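Local coordinates for adhesion G-protein coupled receptor G6 (Danio rerio, PDB 6V55) that acts as an adhesion G-protein coupled receptor linked to myelination, its calcium-binding extracellular region probably serving cell adhesion and helping to control signalling, at residues V714-H720 and S758-L764; S623-A627 and I672-F676; V115-Q120 and D298-W304. One frame throughout, in Å; residues are numbered along the deposited sequence.

Interaction 1 (V714-H720 and S758-L764); sequences VRIEIAH and SNRTVCL. With NAG (2-acetamido-2-deoxy-beta-D-glucopyranose), chain M.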
# COMPACT_ATOMS: atom_id res chain seq x y z
N VAL A 714 24.42 -38.45 37.56
CA VAL A 714 24.58 -37.51 36.46
C VAL A 714 24.85 -36.14 37.04
O VAL A 714 24.10 -35.65 37.89
CB VAL A 714 23.31 -37.48 35.59
CG1 VAL A 714 23.56 -36.74 34.31
CG2 VAL A 714 22.87 -38.89 35.28
N ARG A 715 25.93 -35.50 36.59
CA ARG A 715 26.21 -34.13 37.01
C ARG A 715 25.46 -33.19 36.06
O ARG A 715 25.81 -33.07 34.89
CB ARG A 715 27.71 -33.86 37.00
CG ARG A 715 28.16 -32.66 37.84
CD ARG A 715 29.54 -32.24 37.40
NE ARG A 715 30.05 -31.06 38.10
CZ ARG A 715 30.04 -29.82 37.60
NH1 ARG A 715 29.54 -29.58 36.39
NH2 ARG A 715 30.55 -28.82 38.31
N ILE A 716 24.41 -32.55 36.57
CA ILE A 716 23.64 -31.56 35.81
C ILE A 716 23.95 -30.20 36.41
O ILE A 716 23.61 -29.93 37.57
CB ILE A 716 22.13 -31.84 35.87
CG1 ILE A 716 21.81 -33.30 35.50
CG2 ILE A 716 21.34 -30.79 35.06
CD1 ILE A 716 21.61 -33.55 34.06
N GLU A 717 24.57 -29.33 35.63
CA GLU A 717 24.87 -27.97 36.06
C GLU A 717 24.06 -27.03 35.19
O GLU A 717 24.17 -27.08 33.97
CB GLU A 717 26.37 -27.65 35.93
CG GLU A 717 26.72 -26.15 35.96
CD GLU A 717 28.19 -25.88 35.62
OE1 GLU A 717 29.06 -26.70 36.01
OE2 GLU A 717 28.47 -24.84 34.97
N ILE A 718 23.21 -26.21 35.81
CA ILE A 718 22.44 -25.21 35.06
C ILE A 718 22.74 -23.83 35.63
O ILE A 718 22.81 -23.65 36.85
CB ILE A 718 20.91 -25.47 35.07
CG1 ILE A 718 20.57 -26.95 35.09
CG2 ILE A 718 20.29 -24.88 33.83
CD1 ILE A 718 19.13 -27.23 35.34
N ALA A 719 22.92 -22.86 34.73
CA ALA A 719 23.09 -21.47 35.11
C ALA A 719 21.76 -20.89 35.56
O ALA A 719 20.70 -21.22 35.01
CB ALA A 719 23.62 -20.66 33.93
N HIS A 720 21.82 -20.02 36.57
CA HIS A 720 20.63 -19.35 37.07
C HIS A 720 20.14 -18.29 36.09
O HIS A 720 20.89 -17.81 35.23
CB HIS A 720 20.91 -18.68 38.41
CG HIS A 720 21.38 -19.63 39.46
ND1 HIS A 720 22.15 -19.23 40.53
CD2 HIS A 720 21.17 -20.96 39.62
CE1 HIS A 720 22.40 -20.27 41.31
NE2 HIS A 720 21.81 -21.33 40.78
N SER A 758 26.38 -18.51 43.45
CA SER A 758 25.23 -17.65 43.22
C SER A 758 24.84 -17.57 41.75
O SER A 758 23.73 -17.11 41.44
CB SER A 758 25.51 -16.25 43.77
OG SER A 758 26.87 -15.89 43.63
N ASN A 759 25.71 -18.01 40.85
CA ASN A 759 25.48 -17.98 39.41
C ASN A 759 24.99 -19.30 38.84
O ASN A 759 24.19 -19.29 37.89
CB ASN A 759 26.78 -17.61 38.67
CG ASN A 759 27.20 -16.18 38.90
OD1 ASN A 759 26.98 -15.60 39.96
ND2 ASN A 759 27.83 -15.60 37.88
N ARG A 760 25.46 -20.42 39.36
CA ARG A 760 25.14 -21.75 38.86
C ARG A 760 24.64 -22.62 40.00
O ARG A 760 24.85 -22.32 41.18
CB ARG A 760 26.38 -22.40 38.22
CG ARG A 760 27.50 -22.60 39.24
CD ARG A 760 28.42 -23.76 38.93
NE ARG A 760 29.78 -23.48 39.36
CZ ARG A 760 30.83 -24.23 39.05
NH1 ARG A 760 30.68 -25.31 38.29
NH2 ARG A 760 32.04 -23.89 39.48
N THR A 761 23.94 -23.70 39.65
CA THR A 761 23.68 -24.78 40.59
C THR A 761 24.11 -26.08 39.93
O THR A 761 23.86 -26.28 38.74
CB THR A 761 22.20 -24.82 41.01
OG1 THR A 761 21.84 -23.56 41.57
CG2 THR A 761 21.93 -25.90 42.07
N VAL A 762 24.82 -26.92 40.69
CA VAL A 762 25.20 -28.26 40.25
C VAL A 762 24.30 -29.27 40.94
O VAL A 762 24.15 -29.25 42.16
CB VAL A 762 26.69 -28.53 40.55
CG1 VAL A 762 27.05 -29.99 40.31
CG2 VAL A 762 27.56 -27.62 39.70
N CYS A 763 23.67 -30.15 40.15
CA CYS A 763 22.86 -31.25 40.65
C CYS A 763 23.52 -32.59 40.36
O CYS A 763 24.03 -32.83 39.26
CB CYS A 763 21.48 -31.28 40.00
SG CYS A 763 20.67 -29.76 40.15
N LEU A 764 23.45 -33.46 41.35
CA LEU A 764 23.75 -34.87 41.19
C LEU A 764 22.41 -35.59 41.27
O LEU A 764 21.80 -35.64 42.35
CB LEU A 764 24.73 -35.32 42.27
CG LEU A 764 25.91 -34.36 42.50
CD1 LEU A 764 26.73 -34.75 43.72
CD2 LEU A 764 26.80 -34.21 41.26
C1 NAG M . 28.35 -14.26 37.85
C2 NAG M . 27.35 -13.10 37.68
C3 NAG M . 28.10 -11.77 37.51
C4 NAG M . 29.12 -11.55 38.63
C5 NAG M . 30.03 -12.77 38.82
C6 NAG M . 30.93 -12.67 40.03
C7 NAG M . 25.14 -13.56 36.67
C8 NAG M . 24.38 -13.74 35.39
N2 NAG M . 26.45 -13.32 36.55
O3 NAG M . 27.16 -10.70 37.48
O4 NAG M . 29.94 -10.43 38.32
O5 NAG M . 29.24 -13.97 38.98
O6 NAG M . 31.48 -13.94 40.38
O7 NAG M . 24.59 -13.64 37.77

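Interaction 2 (S623-A627 and I672-F676); sequences STLSA and INFMF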
# COMPACT_ATOMS: atom_id res chain seq x y z
N SER A 623 30.62 -39.11 29.08
CA SER A 623 30.31 -38.05 28.13
C SER A 623 30.03 -36.75 28.88
O SER A 623 29.46 -36.78 29.98
CB SER A 623 29.10 -38.43 27.25
OG SER A 623 29.11 -37.75 26.00
N THR A 624 30.43 -35.62 28.29
CA THR A 624 30.10 -34.30 28.79
C THR A 624 29.49 -33.50 27.65
O THR A 624 30.07 -33.45 26.56
CB THR A 624 31.33 -33.57 29.35
OG1 THR A 624 31.78 -34.25 30.53
CG2 THR A 624 31.01 -32.12 29.72
N LEU A 625 28.31 -32.92 27.88
CA LEU A 625 27.59 -32.16 26.86
C LEU A 625 27.21 -30.81 27.45
O LEU A 625 27.04 -30.69 28.67
CB LEU A 625 26.32 -32.88 26.38
CG LEU A 625 26.39 -34.29 25.80
CD1 LEU A 625 26.15 -35.34 26.88
CD2 LEU A 625 25.33 -34.42 24.75
N SER A 626 27.05 -29.82 26.58
CA SER A 626 27.08 -28.42 27.00
C SER A 626 26.26 -27.55 26.07
O SER A 626 26.31 -27.69 24.84
CB SER A 626 28.53 -27.93 27.04
OG SER A 626 28.67 -26.76 27.83
N ALA A 627 25.51 -26.61 26.66
CA ALA A 627 24.75 -25.62 25.91
C ALA A 627 25.34 -24.23 26.13
O ALA A 627 25.66 -23.85 27.26
CB ALA A 627 23.29 -25.64 26.34
N ILE A 672 22.57 -40.19 22.30
CA ILE A 672 22.40 -39.25 23.40
C ILE A 672 21.54 -38.12 22.89
O ILE A 672 21.76 -37.63 21.78
CB ILE A 672 23.74 -38.70 23.92
CG1 ILE A 672 24.76 -39.83 24.01
CG2 ILE A 672 23.54 -38.01 25.28
CD1 ILE A 672 26.04 -39.50 24.74
N ASN A 673 20.55 -37.72 23.68
CA ASN A 673 19.66 -36.62 23.36
C ASN A 673 19.97 -35.44 24.27
O ASN A 673 20.32 -35.62 25.43
CB ASN A 673 18.20 -37.04 23.55
CG ASN A 673 17.85 -38.29 22.76
OD1 ASN A 673 18.30 -38.45 21.63
ND2 ASN A 673 17.06 -39.18 23.34
N PHE A 674 19.81 -34.23 23.76
CA PHE A 674 20.08 -33.06 24.59
C PHE A 674 19.13 -31.96 24.13
O PHE A 674 19.02 -31.72 22.93
CB PHE A 674 21.55 -32.64 24.44
CG PHE A 674 21.99 -31.56 25.39
CD1 PHE A 674 21.84 -30.21 25.06
CD2 PHE A 674 22.64 -31.88 26.57
CE1 PHE A 674 22.27 -29.20 25.91
CE2 PHE A 674 23.09 -30.87 27.44
CZ PHE A 674 22.90 -29.53 27.09
N MET A 675 18.45 -31.33 25.08
CA MET A 675 17.60 -30.16 24.82
C MET A 675 17.93 -29.05 25.80
O MET A 675 18.14 -29.31 26.99
CB MET A 675 16.10 -30.49 24.94
CG MET A 675 15.67 -31.74 24.21
SD MET A 675 13.96 -32.18 24.42
CE MET A 675 14.21 -33.92 24.78
N PHE A 676 17.99 -27.82 25.32
CA PHE A 676 18.16 -26.65 26.17
C PHE A 676 16.96 -25.74 25.96
O PHE A 676 16.70 -25.32 24.83
CB PHE A 676 19.48 -25.93 25.86
CG PHE A 676 19.67 -24.65 26.61
CD1 PHE A 676 19.42 -23.41 26.00
CD2 PHE A 676 20.12 -24.67 27.92
CE1 PHE A 676 19.58 -22.23 26.70
CE2 PHE A 676 20.30 -23.49 28.63
CZ PHE A 676 20.03 -22.27 28.02

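Interaction 3 (V115-Q120 and D298-W304); sequences VTLRNQ and DWDHSYW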
# COMPACT_ATOMS: atom_id res chain seq x y z
N VAL A 115 2.17 21.08 -12.17
CA VAL A 115 1.57 20.86 -13.48
C VAL A 115 2.28 21.79 -14.47
O VAL A 115 2.62 22.94 -14.12
CB VAL A 115 0.05 21.08 -13.41
CG1 VAL A 115 -0.29 22.36 -12.70
CG2 VAL A 115 -0.62 21.09 -14.79
N THR A 116 2.65 21.24 -15.63
CA THR A 116 3.32 21.98 -16.70
C THR A 116 2.49 23.19 -17.16
O THR A 116 1.26 23.26 -17.02
CB THR A 116 3.57 21.07 -17.92
OG1 THR A 116 2.32 20.67 -18.50
CG2 THR A 116 4.34 19.84 -17.54
N LEU A 117 3.22 24.18 -17.69
CA LEU A 117 2.59 25.35 -18.26
C LEU A 117 1.79 25.03 -19.51
O LEU A 117 0.80 25.72 -19.78
CB LEU A 117 3.65 26.40 -18.56
CG LEU A 117 3.24 27.88 -18.53
CD1 LEU A 117 2.20 28.17 -17.45
CD2 LEU A 117 4.44 28.84 -18.38
N ARG A 118 2.13 23.95 -20.23
CA ARG A 118 1.39 23.54 -21.42
C ARG A 118 0.08 22.81 -21.12
O ARG A 118 -0.59 22.37 -22.06
CB ARG A 118 2.28 22.67 -22.30
CG ARG A 118 3.20 23.48 -23.18
CD ARG A 118 3.88 22.58 -24.18
NE ARG A 118 5.33 22.67 -24.05
CZ ARG A 118 6.10 23.51 -24.73
NH1 ARG A 118 5.56 24.34 -25.61
NH2 ARG A 118 7.40 23.50 -24.52
N ASN A 119 -0.28 22.64 -19.85
CA ASN A 119 -1.62 22.24 -19.45
C ASN A 119 -2.38 23.41 -18.86
O ASN A 119 -3.36 23.20 -18.15
CB ASN A 119 -1.57 21.10 -18.42
CG ASN A 119 -1.27 19.76 -19.06
OD1 ASN A 119 -1.98 19.32 -19.98
ND2 ASN A 119 -0.21 19.10 -18.59
N GLN A 120 -1.93 24.64 -19.09
CA GLN A 120 -2.54 25.81 -18.49
C GLN A 120 -2.69 26.93 -19.51
O GLN A 120 -1.84 27.13 -20.37
CB GLN A 120 -1.71 26.32 -17.28
CG GLN A 120 -1.69 25.40 -16.08
CD GLN A 120 -0.60 25.75 -15.11
OE1 GLN A 120 0.53 25.98 -15.51
NE2 GLN A 120 -0.93 25.78 -13.82
N ASP A 298 10.27 29.69 -23.67
CA ASP A 298 9.39 28.55 -23.87
C ASP A 298 8.26 28.59 -22.84
O ASP A 298 8.39 29.21 -21.78
CB ASP A 298 10.18 27.23 -23.77
CG ASP A 298 9.39 26.03 -24.26
OD1 ASP A 298 8.70 26.13 -25.29
OD2 ASP A 298 9.46 24.98 -23.59
N TRP A 299 7.15 27.95 -23.19
CA TRP A 299 5.99 27.84 -22.30
C TRP A 299 6.23 26.74 -21.28
O TRP A 299 5.87 25.58 -21.48
CB TRP A 299 4.73 27.56 -23.10
CG TRP A 299 3.44 27.92 -22.42
CD1 TRP A 299 2.41 27.07 -22.16
CD2 TRP A 299 2.98 29.23 -22.03
NE1 TRP A 299 1.37 27.75 -21.58
CE2 TRP A 299 1.69 29.07 -21.50
CE3 TRP A 299 3.55 30.51 -22.05
CZ2 TRP A 299 0.96 30.14 -20.98
CZ3 TRP A 299 2.82 31.58 -21.54
CH2 TRP A 299 1.54 31.38 -21.01
N ASP A 300 6.82 27.15 -20.18
CA ASP A 300 7.46 26.27 -19.22
C ASP A 300 7.74 27.17 -18.03
O ASP A 300 8.17 28.32 -18.22
CB ASP A 300 8.74 25.67 -19.80
CG ASP A 300 9.28 24.53 -18.98
OD1 ASP A 300 9.74 24.77 -17.83
OD2 ASP A 300 9.26 23.39 -19.50
N HIS A 301 7.46 26.67 -16.83
CA HIS A 301 7.38 27.51 -15.64
C HIS A 301 8.72 28.12 -15.25
O HIS A 301 8.73 29.22 -14.69
CB HIS A 301 6.84 26.72 -14.47
CG HIS A 301 5.37 26.51 -14.52
ND1 HIS A 301 4.47 27.47 -14.11
CD2 HIS A 301 4.64 25.44 -14.92
CE1 HIS A 301 3.24 27.00 -14.26
NE2 HIS A 301 3.32 25.77 -14.74
N SER A 302 9.83 27.46 -15.60
CA SER A 302 11.17 27.99 -15.31
C SER A 302 11.49 29.27 -16.09
O SER A 302 12.41 30.00 -15.68
CB SER A 302 12.22 26.92 -15.61
OG SER A 302 12.09 26.41 -16.94
N TYR A 303 10.75 29.57 -17.18
CA TYR A 303 10.95 30.75 -18.01
C TYR A 303 10.14 31.97 -17.58
O TYR A 303 10.39 33.07 -18.09
CB TYR A 303 10.59 30.44 -19.47
CG TYR A 303 11.51 29.48 -20.22
CD1 TYR A 303 11.38 28.11 -20.09
CD2 TYR A 303 12.49 29.96 -21.09
CE1 TYR A 303 12.22 27.23 -20.79
CE2 TYR A 303 13.33 29.10 -21.79
CZ TYR A 303 13.18 27.74 -21.64
OH TYR A 303 14.00 26.90 -22.35
N TRP A 304 9.17 31.82 -16.66
CA TRP A 304 8.15 32.83 -16.41
C TRP A 304 7.97 33.09 -14.91
O TRP A 304 8.30 32.26 -14.07
CB TRP A 304 6.78 32.42 -16.99
CG TRP A 304 6.73 32.29 -18.49
CD1 TRP A 304 7.00 31.18 -19.24
CD2 TRP A 304 6.36 33.32 -19.41
NE1 TRP A 304 6.85 31.46 -20.58
CE2 TRP A 304 6.45 32.76 -20.71
CE3 TRP A 304 5.98 34.65 -19.27
CZ2 TRP A 304 6.15 33.49 -21.86
CZ3 TRP A 304 5.70 35.39 -20.41
CH2 TRP A 304 5.79 34.81 -21.69

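Interaction 1 (V714-H720 and S758-L764)
Ile716 and Cys763 pair in an antiparallel ladder, each backbone N-H reaching the other's carbonyl: Ile716 N lies 2.7 Å from Cys763 O, and Cys763 N 2.6 Å from Ile716 O. Ile718 and Thr761 repeat this reciprocal pair two residues on, and His720 N adds a straight bond to Asn759 O (172° at the hydrogen). Arg715 and Glu717 bond instead through their backbones to Thr652 and Val650 of strand 649-653.

The His720 ring extends the ladder beyond the strand. His720 ND1 donates in the ring plane to Ser758 O at 2.8 Å, approaching from above the carbonyl plane rather than along a lone pair. His720 NE2 is modelled 2.4 Å from Thr761 OG1, a hydrogen-bonding pair whose length is doubtful.

Glu717 serves two arginines with one oxygen. Glu717 OE1 receives Arg715 NH1 at 2.9 Å, on its anti side, and Arg760 NH1 in a weaker bond at 3.1 Å; the three residues form a salt-bridge network. Arg715, with CG anti to its own N (chi1 -160°) and its chain extended, lays one guanidinium face over the methyls of Val762, whose branched apolar side chain suits that flat cover. With an alanine in place of Glu717, the two guanidinium groups would probably be left close together without the anion that joins them.

Asn759 carries N-acetylglucosamine on ND2, and Thr761 completes its Asn-X-Thr glycosylation sequence. A bound peptide packs on Ile716, His720, Thr761 and Cys763. A strand pair whose GPS strand is tied to strand 730-735 by the Cys763-Cys731 disulfide, beside a bound peptide, is consistent with the GPS motif of a GAIN domain, in which the segment following the cleavage site stays buried.

Interaction 2 (S623-A627 and I672-F676)
Ile672 meets Ser623 and Leu625 across the interior of a beta sandwich, the layout expected of the GAIN-type fold: strands 623-627 and 672-676 belong to different sheets, run at 25° to each other with their axes 8.2 Å apart, and share no hydrogen bond. Ile672 uses both branches. Ile672 CD1 touches Ser623 OG at 3.8 Å, at the end of the contact, where the short serine side chain meets the tip of the isoleucine, and Ile672 CG2 lies 4.0 Å from Leu625 CD2.

Asn673 turns to the other side of its sheet, where its amide nitrogen bonds Ser701 OG. Phe674 is the large wedge of the contact. With CG anti to the backbone N (chi1 -172°), its ring stands up from the strand between Leu625 and Ala627. Phe674 CD2 rests 3.8 Å from Leu625 CB, the leucine and the ring passing alongside each other, pointing opposite ways, while the far edge of the ring points CE1 at the Ala627 methyl. Val651 of strand 649-653, beside 623-627 in the opposing sheet, also packs on this ring.

Met675, like Asn673, faces away and packs on helix 573-593. Phe676 then brings a second ring to Ala627, where a small residue suits a place pressed by two aromatics: Ala627 CB sits 3.7 Å from Phe674 CE1 and equally 3.7 Å from Phe676 CD2.

Interaction 3 (V115-Q120 and D298-W304)
Two short 3-10 turns, 117-118 and 301-303, bring the backbones together at Leu117 and Asp300, whose CA atoms are 5.0 Å apart, with Trp299 at the centre of an inverse gamma turn. The contact joins the link that follows strand 105-114, the last strand of the CUB-type sheets, to a loop of the pentraxin-like domain, a fold of the concanavalin type.

Leu117 is the plug. Its branched end suits a place ringed by aromatics, since each carbon can take a different one. Leu117 CG sits almost squarely over the five-membered ring of Trp299, 3.5 Å from the centroid and 9° off the normal, a CH-pi contact. With CG anti to the backbone N (chi1 -152°), CG and CD2 of Leu117 both lie over the Trp299 indole while CD1 turns to a face of the His301 imidazole. At the edge of that indole, Trp299 NE1 gives a weak bond to Gln120 O at 3.5 Å.

Arg118 runs beside the same indole, its CG 3.8 Å from Trp299 CD1, and bends at chi3 so that Trp299 O lies over the centre of one guanidinium face. The long chain thus carries its charge past the ring to Asp298. One nitrogen makes the salt bridge, with Arg118 NH2 2.7 Å from Asp298 OD2 and a weak bond to OD1; the planes of the two groups are 47° apart. Asp298 OD1 is also met by Gly294 N, which helps fix the carboxylate.

Trp304 meets the other methyl of Leu117. Trp304 NE1 donates to Asp298 O at 3.0 Å, and Trp304 CD1 stands 3.6 Å from Leu117 CD2.

Interactions 1 and 2 are neighbours, their centres 14 Å apart and their nearest atoms about 5 Å, though they do not touch. Both use one six-stranded sheet: strand 649-653 lies between 623-628 and 714-719, so interaction 2 packs that sheet against its partner sheet while interaction 1 continues it, strand by strand, to the GPS strand 760-765, beside the bound peptide. Interaction 3 is remote, with its centre about 80 Å from that of interaction 1 and 76 Å from that of interaction 2, on the opposite side of the chain's centre. It concerns how CUB-type and pentraxin-like parts meet. A glycan lies about 5 Å from the Thr116 side chain there, whereas interaction 1 carries its own sugar.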